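Local atomic coordinates of mandelate racemase/muconate lactonizing protein (Thermobispora bispora, PDB entry 3VC5), a protein that probably dehydrates D-glucarate to 5-dehydro-4-deoxy-D-glucarate with the help of magnesium, as a member of the mandelate racemase/muconate lactonizing enzyme family. Residues A[181-186]-A[370-375]; A[345-350]-A[364-369]; A[198-203]-A[229-234]; A[380-385]-A[397-402]. All coordinates share one frame; numbering follows the deposited sequence.

Contact 1. Residues A[181-186]-A[370-375]; sequences DRFGPA and WQDGQD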
loop_
_atom_site.group_PDB
_atom_site.type_symbol
_atom_site.label_atom_id
_atom_site.label_comp_id
_atom_site.label_asym_id
_atom_site.label_seq_id
_atom_site.Cartn_x
_atom_site.Cartn_y
_atom_site.Cartn_z
ATOM N N ASP A 181 1.216 9.469 42.581
ATOM C CA ASP A 181 0.047 9.230 41.774
ATOM C C ASP A 181 -0.744 8.036 42.280
ATOM O O ASP A 181 -0.309 7.334 43.204
ATOM C CB ASP A 181 0.447 9.061 40.304
ATOM C CG ASP A 181 1.397 7.900 40.081
ATOM O OD1 ASP A 181 1.043 6.747 40.408
ATOM O OD2 ASP A 181 2.500 8.136 39.539
ATOM N N ARG A 182 -1.917 7.810 41.689
ATOM C CA ARG A 182 -2.791 6.737 42.158
ATOM C C ARG A 182 -2.347 5.333 41.756
ATOM O O ARG A 182 -2.955 4.357 42.197
ATOM C CB ARG A 182 -4.242 6.962 41.702
ATOM C CG ARG A 182 -4.493 6.679 40.208
ATOM C CD ARG A 182 -5.947 6.948 39.824
ATOM N NE ARG A 182 -6.281 6.506 38.467
ATOM C CZ ARG A 182 -6.588 5.250 38.127
ATOM N NH1 ARG A 182 -6.596 4.269 39.034
ATOM N NH2 ARG A 182 -6.887 4.962 36.860
ATOM N N PHE A 183 -1.315 5.219 40.916
ATOM C CA PHE A 183 -0.934 3.902 40.384
ATOM C C PHE A 183 -0.033 3.105 41.322
ATOM O O PHE A 183 -0.037 1.860 41.290
ATOM C CB PHE A 183 -0.278 4.058 39.006
ATOM C CG PHE A 183 -1.178 4.753 38.015
ATOM C CD1 PHE A 183 -2.292 4.098 37.495
ATOM C CD2 PHE A 183 -0.945 6.067 37.657
ATOM C CE1 PHE A 183 -3.149 4.748 36.606
ATOM C CE2 PHE A 183 -1.766 6.710 36.753
ATOM C CZ PHE A 183 -2.873 6.063 36.233
ATOM N N GLY A 184 0.730 3.808 42.159
ATOM C CA GLY A 184 1.688 3.164 43.066
ATOM C C GLY A 184 3.011 2.949 42.356
ATOM O O GLY A 184 3.096 3.012 41.106
ATOM N N PRO A 185 4.061 2.695 43.139
ATOM C CA PRO A 185 5.357 2.308 42.577
ATOM C C PRO A 185 5.272 0.888 42.016
ATOM O O PRO A 185 4.390 0.110 42.424
ATOM C CB PRO A 185 6.273 2.326 43.806
ATOM C CG PRO A 185 5.355 1.956 44.942
ATOM C CD PRO A 185 4.044 2.625 44.613
ATOM N N ALA A 186 6.188 0.542 41.108
ATOM C CA ALA A 186 6.357 -0.844 40.653
ATOM C C ALA A 186 7.841 -1.029 40.355
ATOM O O ALA A 186 8.363 -0.508 39.367
ATOM C CB ALA A 186 5.514 -1.133 39.409
ATOM N N TRP A 370 -2.100 5.667 31.427
ATOM C CA TRP A 370 -1.152 6.500 32.165
ATOM C C TRP A 370 -1.552 7.960 32.133
ATOM O O TRP A 370 -1.116 8.748 32.996
ATOM C CB TRP A 370 0.270 6.326 31.557
ATOM C CG TRP A 370 0.703 4.875 31.755
ATOM C CD1 TRP A 370 0.956 3.956 30.785
ATOM C CD2 TRP A 370 0.879 4.187 33.015
ATOM N NE1 TRP A 370 1.289 2.736 31.355
ATOM C CE2 TRP A 370 1.231 2.854 32.720
ATOM C CE3 TRP A 370 0.742 4.569 34.361
ATOM C CZ2 TRP A 370 1.495 1.908 33.726
ATOM C CZ3 TRP A 370 0.996 3.630 35.352
ATOM C CH2 TRP A 370 1.359 2.320 35.034
ATOM N N GLN A 371 -2.345 8.331 31.118
ATOM C CA GLN A 371 -2.792 9.719 31.016
ATOM C C GLN A 371 -4.022 9.970 31.897
ATOM O O GLN A 371 -4.478 11.099 32.016
ATOM C CB GLN A 371 -3.040 10.099 29.556
ATOM C CG GLN A 371 -1.831 10.850 28.957
ATOM C CD GLN A 371 -0.518 10.131 29.252
ATOM O OE1 GLN A 371 -0.203 9.106 28.610
ATOM N NE2 GLN A 371 0.245 10.637 30.238
ATOM N N ASP A 372 -4.508 8.934 32.527
ATOM C CA ASP A 372 -5.573 9.033 33.532
ATOM C C ASP A 372 -6.730 9.966 33.185
ATOM O O ASP A 372 -7.159 10.752 33.991
ATOM C CB ASP A 372 -4.971 9.375 34.873
ATOM C CG ASP A 372 -5.762 8.814 36.046
ATOM O OD1 ASP A 372 -6.532 7.883 35.900
ATOM O OD2 ASP A 372 -5.621 9.380 37.094
ATOM N N GLY A 373 -7.233 9.820 31.983
ATOM C CA GLY A 373 -8.445 10.500 31.543
ATOM C C GLY A 373 -8.219 11.861 30.932
ATOM O O GLY A 373 -9.170 12.453 30.403
ATOM N N GLN A 374 -6.976 12.363 30.952
ATOM C CA GLN A 374 -6.710 13.672 30.310
ATOM C C GLN A 374 -6.982 13.579 28.805
ATOM O O GLN A 374 -6.536 12.632 28.150
ATOM C CB GLN A 374 -5.255 14.117 30.524
ATOM C CG GLN A 374 -4.870 14.350 31.990
ATOM C CD GLN A 374 -3.388 14.517 32.185
ATOM O OE1 GLN A 374 -2.885 15.637 32.347
ATOM N NE2 GLN A 374 -2.665 13.404 32.164
ATOM N N ASP A 375 -7.660 14.567 28.229
ATOM C CA ASP A 375 -7.904 14.513 26.799
ATOM C C ASP A 375 -8.364 15.862 26.283
ATOM O O ASP A 375 -8.742 16.731 27.084
ATOM C CB ASP A 375 -8.927 13.439 26.454
ATOM C CG ASP A 375 -8.645 12.756 25.107
ATOM O OD1 ASP A 375 -7.985 13.376 24.225
ATOM O OD2 ASP A 375 -9.079 11.591 24.940
#

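Contact 2. Residues A[345-350]-A[364-369]; sequences ISLAAM and CDTHTP. With PO4 (phosphate ion), chain B.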
loop_
_atom_site.group_PDB
_atom_site.type_symbol
_atom_site.label_atom_id
_atom_site.label_comp_id
_atom_site.label_asym_id
_atom_site.label_seq_id
_atom_site.Cartn_x
_atom_site.Cartn_y
_atom_site.Cartn_z
ATOM N N ILE A 345 -7.216 12.041 19.853
ATOM C CA ILE A 345 -7.156 12.182 18.390
ATOM C C ILE A 345 -6.269 11.058 17.857
ATOM O O ILE A 345 -6.664 10.309 16.951
ATOM C CB ILE A 345 -6.631 13.558 17.983
ATOM C CG1 ILE A 345 -7.655 14.631 18.392
ATOM C CG2 ILE A 345 -6.301 13.589 16.450
ATOM C CD1 ILE A 345 -7.022 16.037 18.469
ATOM N N SER A 346 -5.099 10.901 18.468
ATOM C CA SER A 346 -4.189 9.783 18.119
ATOM C C SER A 346 -4.888 8.442 18.372
ATOM O O SER A 346 -4.798 7.542 17.548
ATOM C CB SER A 346 -2.894 9.840 18.922
ATOM O OG SER A 346 -2.072 10.838 18.359
ATOM N N LEU A 347 -5.604 8.310 19.492
ATOM C CA LEU A 347 -6.279 7.015 19.772
ATOM C C LEU A 347 -7.329 6.706 18.705
ATOM O O LEU A 347 -7.417 5.552 18.229
ATOM C CB LEU A 347 -6.956 6.986 21.149
ATOM C CG LEU A 347 -7.526 5.610 21.562
ATOM C CD1 LEU A 347 -6.484 4.513 21.600
ATOM C CD2 LEU A 347 -8.204 5.725 22.923
ATOM N N ALA A 348 -8.079 7.723 18.262
ATOM C CA ALA A 348 -9.104 7.500 17.217
ATOM C C ALA A 348 -8.381 7.063 15.928
ATOM O O ALA A 348 -8.786 6.104 15.269
ATOM C CB ALA A 348 -9.898 8.750 16.961
ATOM N N ALA A 349 -7.296 7.773 15.589
ATOM C CA ALA A 349 -6.568 7.463 14.351
ATOM C C ALA A 349 -5.973 6.043 14.388
ATOM O O ALA A 349 -6.088 5.292 13.416
ATOM C CB ALA A 349 -5.511 8.489 14.095
ATOM N N MET A 350 -5.352 5.692 15.514
ATOM C CA MET A 350 -4.824 4.350 15.728
ATOM C C MET A 350 -5.878 3.297 15.520
ATOM O O MET A 350 -5.634 2.238 14.918
ATOM C CB MET A 350 -4.186 4.213 17.125
ATOM C CG MET A 350 -2.953 5.109 17.311
ATOM S SD MET A 350 -2.620 5.474 19.068
ATOM C CE MET A 350 -1.887 3.953 19.608
ATOM N N CYS A 364 -2.658 -3.778 19.732
ATOM C CA CYS A 364 -1.872 -2.554 19.616
ATOM C C CYS A 364 -1.450 -2.041 20.977
ATOM O O CYS A 364 -2.157 -2.224 21.983
ATOM C CB CYS A 364 -2.679 -1.436 18.924
ATOM S SG CYS A 364 -3.220 -1.786 17.238
ATOM N N ASP A 365 -0.327 -1.320 21.012
ATOM C CA ASP A 365 0.094 -0.665 22.258
ATOM C C ASP A 365 -0.637 0.655 22.431
ATOM O O ASP A 365 -0.975 1.306 21.451
ATOM C CB ASP A 365 1.597 -0.416 22.255
ATOM C CG ASP A 365 2.398 -1.699 22.388
ATOM O OD1 ASP A 365 1.829 -2.744 22.766
ATOM O OD2 ASP A 365 3.596 -1.661 22.032
ATOM N N THR A 366 -0.888 1.037 23.684
ATOM C CA THR A 366 -1.313 2.407 23.980
ATOM C C THR A 366 -0.856 2.831 25.378
ATOM O O THR A 366 -0.805 1.998 26.306
ATOM C CB THR A 366 -2.850 2.594 23.875
ATOM O OG1 THR A 366 -3.159 3.978 24.117
ATOM C CG2 THR A 366 -3.627 1.674 24.807
ATOM N N HIS A 367 -0.503 4.109 25.532
ATOM C CA HIS A 367 -0.191 4.687 26.846
ATOM C C HIS A 367 -1.448 5.185 27.553
ATOM O O HIS A 367 -1.368 5.717 28.650
ATOM C CB HIS A 367 0.781 5.850 26.702
ATOM C CG HIS A 367 2.189 5.441 26.362
ATOM N ND1 HIS A 367 2.569 4.997 25.105
ATOM C CD2 HIS A 367 3.308 5.399 27.126
ATOM C CE1 HIS A 367 3.869 4.730 25.113
ATOM N NE2 HIS A 367 4.341 4.976 26.325
ATOM N N THR A 368 -2.603 5.021 26.922
ATOM C CA THR A 368 -3.831 5.652 27.434
ATOM C C THR A 368 -4.020 5.602 28.966
ATOM O O THR A 368 -4.274 6.628 29.570
ATOM C CB THR A 368 -5.083 5.108 26.702
ATOM O OG1 THR A 368 -5.048 5.512 25.318
ATOM C CG2 THR A 368 -6.366 5.606 27.373
ATOM N N PRO A 369 -3.861 4.423 29.607
ATOM C CA PRO A 369 -4.177 4.408 31.067
ATOM C C PRO A 369 -3.346 5.437 31.857
ATOM O O PRO A 369 -3.820 6.001 32.850
ATOM C CB PRO A 369 -3.786 2.991 31.482
ATOM C CG PRO A 369 -3.977 2.170 30.185
ATOM C CD PRO A 369 -3.466 3.085 29.106
HETATM P P PO4 B . 8.246 5.227 25.808
HETATM O O1 PO4 B . 9.118 5.168 27.002
HETATM O O2 PO4 B . 6.914 5.738 26.315
HETATM O O3 PO4 B . 8.773 6.159 24.800
HETATM O O4 PO4 B . 8.145 3.897 25.257
#

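Contact 3. Residues A[198-203]-A[229-234]; sequences LLIGEY and DAFPGL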
loop_
_atom_site.group_PDB
_atom_site.type_symbol
_atom_site.label_atom_id
_atom_site.label_comp_id
_atom_site.label_asym_id
_atom_site.label_seq_id
_atom_site.Cartn_x
_atom_site.Cartn_y
_atom_site.Cartn_z
ATOM N N LEU A 198 -4.384 -3.831 38.338
ATOM C CA LEU A 198 -5.030 -2.530 38.318
ATOM C C LEU A 198 -5.477 -2.168 36.881
ATOM O O LEU A 198 -6.659 -1.905 36.647
ATOM C CB LEU A 198 -4.085 -1.477 38.907
ATOM C CG LEU A 198 -4.562 -0.048 39.187
ATOM C CD1 LEU A 198 -3.524 0.730 39.983
ATOM C CD2 LEU A 198 -4.882 0.673 37.909
ATOM N N LEU A 199 -4.548 -2.187 35.920
ATOM C CA LEU A 199 -4.888 -1.804 34.549
ATOM C C LEU A 199 -5.879 -2.770 33.906
ATOM O O LEU A 199 -6.788 -2.345 33.194
ATOM C CB LEU A 199 -3.625 -1.719 33.670
ATOM C CG LEU A 199 -2.906 -0.361 33.585
ATOM C CD1 LEU A 199 -2.661 0.252 34.932
ATOM C CD2 LEU A 199 -1.599 -0.469 32.773
ATOM N N ILE A 200 -5.673 -4.073 34.095
ATOM C CA ILE A 200 -6.577 -5.061 33.515
ATOM C C ILE A 200 -7.966 -4.948 34.129
ATOM O O ILE A 200 -8.975 -5.051 33.426
ATOM C CB ILE A 200 -5.994 -6.496 33.603
ATOM C CG1 ILE A 200 -4.812 -6.628 32.627
ATOM C CG2 ILE A 200 -7.059 -7.560 33.279
ATOM C CD1 ILE A 200 -3.897 -7.823 32.926
ATOM N N GLY A 201 -8.019 -4.659 35.425
ATOM C CA GLY A 201 -9.317 -4.490 36.099
ATOM C C GLY A 201 -10.091 -3.335 35.487
ATOM O O GLY A 201 -11.299 -3.433 35.282
ATOM N N GLU A 202 -9.386 -2.246 35.181
ATOM C CA GLU A 202 -10.021 -1.034 34.656
ATOM C C GLU A 202 -10.372 -1.095 33.181
ATOM O O GLU A 202 -11.449 -0.637 32.779
ATOM C CB GLU A 202 -9.173 0.210 34.970
ATOM C CG GLU A 202 -9.013 0.446 36.484
ATOM C CD GLU A 202 -8.125 1.633 36.861
ATOM O OE1 GLU A 202 -7.586 2.297 35.951
ATOM O OE2 GLU A 202 -7.983 1.907 38.086
ATOM N N TYR A 203 -9.466 -1.638 32.369
ATOM C CA TYR A 203 -9.605 -1.556 30.912
ATOM C C TYR A 203 -9.959 -2.899 30.239
ATOM O O TYR A 203 -10.449 -2.915 29.105
ATOM C CB TYR A 203 -8.310 -0.994 30.290
ATOM C CG TYR A 203 -8.053 0.465 30.636
ATOM C CD1 TYR A 203 -8.524 1.494 29.792
ATOM C CD2 TYR A 203 -7.413 0.836 31.836
ATOM C CE1 TYR A 203 -8.333 2.835 30.110
ATOM C CE2 TYR A 203 -7.229 2.207 32.176
ATOM C CZ TYR A 203 -7.702 3.190 31.299
ATOM O OH TYR A 203 -7.530 4.530 31.599
ATOM N N ASP A 229 2.235 -16.382 35.516
ATOM C CA ASP A 229 1.573 -17.185 36.546
ATOM C C ASP A 229 0.292 -16.524 37.018
ATOM O O ASP A 229 -0.678 -17.206 37.311
ATOM C CB ASP A 229 2.486 -17.395 37.744
ATOM C CG ASP A 229 3.719 -18.201 37.403
ATOM O OD1 ASP A 229 3.712 -18.953 36.395
ATOM O OD2 ASP A 229 4.696 -18.078 38.158
ATOM N N ALA A 230 0.292 -15.193 37.083
ATOM C CA ALA A 230 -0.869 -14.453 37.565
ATOM C C ALA A 230 -1.956 -14.336 36.499
ATOM O O ALA A 230 -3.139 -14.267 36.832
ATOM C CB ALA A 230 -0.451 -13.078 38.044
ATOM N N PHE A 231 -1.552 -14.341 35.226
ATOM C CA PHE A 231 -2.473 -14.149 34.109
ATOM C C PHE A 231 -2.342 -15.231 33.033
ATOM O O PHE A 231 -1.942 -14.946 31.896
ATOM C CB PHE A 231 -2.270 -12.744 33.494
ATOM C CG PHE A 231 -2.471 -11.635 34.482
ATOM C CD1 PHE A 231 -3.759 -11.205 34.814
ATOM C CD2 PHE A 231 -1.381 -11.051 35.119
ATOM C CE1 PHE A 231 -3.951 -10.190 35.753
ATOM C CE2 PHE A 231 -1.554 -10.049 36.059
ATOM C CZ PHE A 231 -2.850 -9.612 36.382
ATOM N N PRO A 232 -2.690 -16.483 33.379
ATOM C CA PRO A 232 -2.581 -17.547 32.388
ATOM C C PRO A 232 -3.371 -17.207 31.123
ATOM O O PRO A 232 -4.449 -16.616 31.204
ATOM C CB PRO A 232 -3.228 -18.757 33.091
ATOM C CG PRO A 232 -3.210 -18.432 34.537
ATOM C CD PRO A 232 -3.343 -16.939 34.622
ATOM N N GLY A 233 -2.840 -17.585 29.967
ATOM C CA GLY A 233 -3.543 -17.387 28.701
ATOM C C GLY A 233 -3.313 -16.055 28.001
ATOM O O GLY A 233 -3.576 -15.934 26.802
ATOM N N LEU A 234 -2.830 -15.050 28.729
ATOM C CA LEU A 234 -2.638 -13.715 28.129
ATOM C C LEU A 234 -1.274 -13.608 27.458
ATOM O O LEU A 234 -0.254 -13.875 28.095
ATOM C CB LEU A 234 -2.785 -12.603 29.171
ATOM C CG LEU A 234 -4.074 -12.444 29.993
ATOM C CD1 LEU A 234 -4.228 -11.007 30.480
ATOM C CD2 LEU A 234 -5.307 -12.887 29.225
#

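Contact 4. Residues A[380-385]-A[397-402]; sequences GALRFV and LGVELD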
loop_
_atom_site.group_PDB
_atom_site.type_symbol
_atom_site.label_atom_id
_atom_site.label_comp_id
_atom_site.label_asym_id
_atom_site.label_seq_id
_atom_site.Cartn_x
_atom_site.Cartn_y
_atom_site.Cartn_z
ATOM N N GLY A 380 -17.172 10.545 25.331
ATOM C CA GLY A 380 -18.018 9.366 25.093
ATOM C C GLY A 380 -17.749 8.478 23.887
ATOM O O GLY A 380 -18.381 7.434 23.726
ATOM N N ALA A 381 -16.785 8.880 23.067
ATOM C CA ALA A 381 -16.567 8.339 21.726
ATOM C C ALA A 381 -15.606 7.156 21.729
ATOM O O ALA A 381 -15.739 6.197 20.932
ATOM C CB ALA A 381 -16.046 9.425 20.812
ATOM N N LEU A 382 -14.610 7.255 22.598
ATOM C CA LEU A 382 -13.590 6.236 22.712
ATOM C C LEU A 382 -13.693 5.635 24.096
ATOM O O LEU A 382 -13.552 6.339 25.096
ATOM C CB LEU A 382 -12.197 6.846 22.527
ATOM C CG LEU A 382 -11.950 7.570 21.203
ATOM C CD1 LEU A 382 -10.724 8.501 21.294
ATOM C CD2 LEU A 382 -11.774 6.579 20.056
ATOM N N ARG A 383 -13.967 4.340 24.149
ATOM C CA ARG A 383 -14.025 3.618 25.418
ATOM C C ARG A 383 -13.341 2.287 25.215
ATOM O O ARG A 383 -13.241 1.800 24.080
ATOM C CB ARG A 383 -15.473 3.414 25.852
ATOM C CG ARG A 383 -16.347 2.889 24.752
ATOM C CD ARG A 383 -17.828 3.141 25.032
ATOM N NE ARG A 383 -18.635 2.626 23.930
ATOM C CZ ARG A 383 -19.229 1.437 23.936
ATOM N NH1 ARG A 383 -19.130 0.648 24.998
ATOM N NH2 ARG A 383 -19.934 1.045 22.884
ATOM N N PHE A 384 -12.827 1.715 26.297
ATOM C CA PHE A 384 -12.285 0.359 26.260
ATOM C C PHE A 384 -13.316 -0.608 26.817
ATOM O O PHE A 384 -13.826 -0.419 27.937
ATOM C CB PHE A 384 -10.983 0.261 27.052
ATOM C CG PHE A 384 -9.840 0.994 26.412
ATOM C CD1 PHE A 384 -8.862 0.307 25.723
ATOM C CD2 PHE A 384 -9.783 2.377 26.455
ATOM C CE1 PHE A 384 -7.813 0.986 25.113
ATOM C CE2 PHE A 384 -8.738 3.076 25.883
ATOM C CZ PHE A 384 -7.757 2.383 25.174
ATOM N N VAL A 385 -13.609 -1.647 26.044
ATOM C CA VAL A 385 -14.555 -2.681 26.437
ATOM C C VAL A 385 -13.827 -4.008 26.273
ATOM O O VAL A 385 -13.433 -4.376 25.152
ATOM C CB VAL A 385 -15.798 -2.685 25.529
ATOM C CG1 VAL A 385 -16.726 -3.861 25.886
ATOM C CG2 VAL A 385 -16.549 -1.329 25.603
ATOM N N LEU A 397 -13.100 10.804 12.118
ATOM C CA LEU A 397 -12.472 10.061 13.215
ATOM C C LEU A 397 -13.481 9.672 14.288
ATOM O O LEU A 397 -13.234 8.760 15.083
ATOM C CB LEU A 397 -11.333 10.878 13.840
ATOM C CG LEU A 397 -10.064 11.041 13.000
ATOM C CD1 LEU A 397 -9.155 12.099 13.646
ATOM C CD2 LEU A 397 -9.336 9.684 12.821
ATOM N N GLY A 398 -14.603 10.369 14.318
ATOM C CA GLY A 398 -15.669 10.090 15.302
ATOM C C GLY A 398 -15.395 10.777 16.634
ATOM O O GLY A 398 -15.948 10.385 17.663
ATOM N N VAL A 399 -14.526 11.794 16.636
ATOM C CA VAL A 399 -14.273 12.561 17.867
ATOM C C VAL A 399 -14.583 14.031 17.685
ATOM O O VAL A 399 -14.612 14.534 16.566
ATOM C CB VAL A 399 -12.819 12.402 18.392
ATOM C CG1 VAL A 399 -12.581 10.954 18.852
ATOM C CG2 VAL A 399 -11.766 12.869 17.347
ATOM N N GLU A 400 -14.816 14.726 18.791
ATOM C CA GLU A 400 -15.168 16.131 18.733
ATOM C C GLU A 400 -14.180 16.868 19.618
ATOM O O GLU A 400 -14.041 16.531 20.787
ATOM C CB GLU A 400 -16.601 16.362 19.263
ATOM C CG GLU A 400 -17.076 17.793 19.094
ATOM C CD GLU A 400 -18.416 18.060 19.774
ATOM O OE1 GLU A 400 -19.197 17.102 19.984
ATOM O OE2 GLU A 400 -18.686 19.237 20.099
ATOM N N LEU A 401 -13.498 17.867 19.068
ATOM C CA LEU A 401 -12.611 18.709 19.852
ATOM C C LEU A 401 -13.377 19.431 20.978
ATOM O O LEU A 401 -14.451 19.994 20.764
ATOM C CB LEU A 401 -11.961 19.746 18.937
ATOM C CG LEU A 401 -10.882 20.603 19.595
ATOM C CD1 LEU A 401 -9.730 19.720 20.114
ATOM C CD2 LEU A 401 -10.393 21.667 18.613
ATOM N N ASP A 402 -12.832 19.374 22.185
ATOM C CA ASP A 402 -13.344 20.147 23.312
ATOM C C ASP A 402 -12.421 21.350 23.420
ATOM O O ASP A 402 -11.266 21.239 23.890
ATOM C CB ASP A 402 -13.266 19.308 24.588
ATOM C CG ASP A 402 -13.787 20.044 25.813
ATOM O OD1 ASP A 402 -13.620 21.277 25.925
ATOM O OD2 ASP A 402 -14.355 19.368 26.684
#

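Contact 1. Residues A[181-186]-A[370-375]
Phe183 receives the indole of Trp370 edge-on: the six-membered ring of the tryptophan turns its rim to one face of the phenyl ring, with the planes 64° apart and the centroids 4.9 Å from each other. The stack is therefore T-shaped, and its leading atom, Trp370 CZ3, comes 3.6 Å from Phe183 CG, nearer the rim than the middle of the ring. On the opposite face lies the side chain of Arg182, whose CG stands over the ring centre, while Phe183 CE1 covers one face of the guanidinium. With CG anti to its own carbonyl carbon (chi1 -58°), the phenyl ring slots between indole and arginine. Trp370 is anchored through NE1 to the backbone O of Tyr167.

Farther out, Arg182 presents its NE side to Asp372. Both NE, at 2.9 Å, and NH2, at 3.1 Å, converge on Asp372 OD1, which lies in the guanidinium plane but is itself met from above the carboxylate, the two planes being 37° apart. A weak bond of 3.3 Å runs from Arg182 NE to Asp372 OD2. Were Phe183 replaced by alanine, a gap would probably open beside the indole edge, and the arginine would lose the ring it lies against. Glu202 binds the same arginine at NH1; two carboxylates thus share one guanidinium, which is likely to favour its charged form and leave the cluster net negative.

Contact 2. Residues A[345-350]-A[364-369]
The imidazole of His367 turns its edge to a phosphate ion, NE2 donating to O2 at 2.7 Å with an N-H...O angle of 137°, while Tyr167 meets the ring with the planes about 45° apart. Also on the rim, ND1 is hydrogen-bonded to the hydroxyl of Ser339. This is the active-site mouth of the modified TIM barrel of the enolase superfamily, where Lys211, Asn42, His47 and Arg421 also bind the phosphate, an ion that probably came from the crystallisation liquor. A phenylalanine at His367 would probably deprive both phosphate O2 and the Ser339 hydroxyl of a bonding partner.

Behind the histidine, residues 364-369 lie on helix 344-355 through van der Waals contacts of methyls with oxygens. Leu347, with CG anti to the backbone N (chi1 -173°), spreads its methyls over two threonines: CD2 is 4.0 Å from Thr368 OG1 and CD1 4.2 Å from Thr366 OG1, its side chain crossing that of Thr368 at about a right angle. The two hydroxyls are bonded to each other at 2.7 Å, tying the threonines on either side of His367. Asp365 points away from the helix, its carboxylate held by Ser165, Lys209 and Arg237 near the magnesium ligand Glu264. Met350, bent near its sulfur, brings CE to 3.4 Å from Asp365 O, a buried carbonyl oxygen with no hydrogen-bond partner in the model.

Contact 3. Residues A[198-203]-A[229-234]
A backbone bond of 2.9 Å from Tyr203 N to Leu199 O closes the last turn of helix 189-203, the turn that carries Ile200 toward Phe231 and Leu234. Across the contact there is no polar bond; everything rests on the end of this one isoleucine. Its CG1 branch lies anti to the carbonyl carbon (chi1 -71°) and continues extended at chi2, which projects CD1 off the helix like a short rod. That methyl settles over one face of the Phe231 ring, 4.0 Å from the centroid and 22° off the ring normal, a CH-pi contact. It is displaced toward the rim, so that the nearest ring atom is Phe231 CE1, at 3.7 Å. The phenylalanine reaches in from the opposite direction and offers its face, not its edge, to the methyl.

Leu234 completes the seat: its CD1 lies 4.0 Å from the same Ile200 CD1. Phe231 has just left the helix 217-230, and the chain then reverses in a type II beta turn, closed by a bond from Leu234 N to Phe231 O of 3.3 Å. Gly233 occupies the turn position with positive phi, where a CB would collide with the carbonyl oxygen of Pro232. The turn thereby brings Phe231 and Leu234 to the same methyl.

Beneath the three side chains lies Ile208 of strand 208-211, which touches each of them. Two successive outer helices packed over the strand that joins them are typical of the beta/alpha barrel, here the modified TIM barrel of the enolase superfamily.

Contact 4. Residues A[380-385]-A[397-402]
Leu382 and Val399 form the apolar inner side of a contact between two loops that flank the short strand 388-390, which pairs antiparallel with strand 161-169 of the enolase-superfamily barrel. Their side chains are set obliquely to one another, and the nearest pair is Leu382 CD1 with Val399 CG1, 3.9 Å apart. CB of Leu382 does not itself aim at the other loop; the isobutyl group gets there because CG stands anti to the carbonyl carbon (chi1 -58°) and the chain runs on extended. Val399 turns CG1 to meet it, likewise anti to its carbonyl carbon (chi1 -66°), and is buried. The pair rests on helix 344-355, Leu382 against Leu347 and Val399 against Ala348. Val399 also touches Leu67 of the N-terminal antiparallel sheet, so the contact lies where the barrel meets that domain.

Ala381 is packed loosely against the valine, its CB 4.3 Å from Val399 CG1, but lies close to the carbonyl of Gly398. Toward the solvent the packing thins: Gly380, Arg383 and Glu400 are exposed, and no hydrogen bond or salt bridge joins residues 380-385 to 397-402. Residues 397-402 are bonded instead to the run just before 380-385, Glu400 with Ala378 and Asp402 with Val376 through their backbones, and the Asp402 carboxylate caps the next helix by accepting from Ala405 N.

Just before Val399, Gly398 has positive phi (83°), which favours glycine. Its carbonyl oxygen faces the alanine, and Ala381 CB lies 3.3 Å from Gly398 O, the shortest approach between the two segments.

Contact 2 sits closest to the catalytic centre: the side chain of Asp365 is about 4 Å from that of Glu264, a magnesium ligand, though no metal is bound to this chain. His367 here and Lys211, the predicted proton acceptor, both bind the phosphate. The second segment of contact 1, 370-375, continues directly from 364-369, and its Trp370 is about 8 Å from Lys211, side chain to side chain. Contact 1 joins helix 189-203 of contact 3 through a 2.9 Å salt bridge, Arg182 NH1 to Glu202 OE2. Tyr203 there puts its OH 3.4 Å from Pro369 CA of contact 2 and CD1 3.7 Å from Phe384 CG of contact 4. Contacts 3 and 4 lie away from these sites.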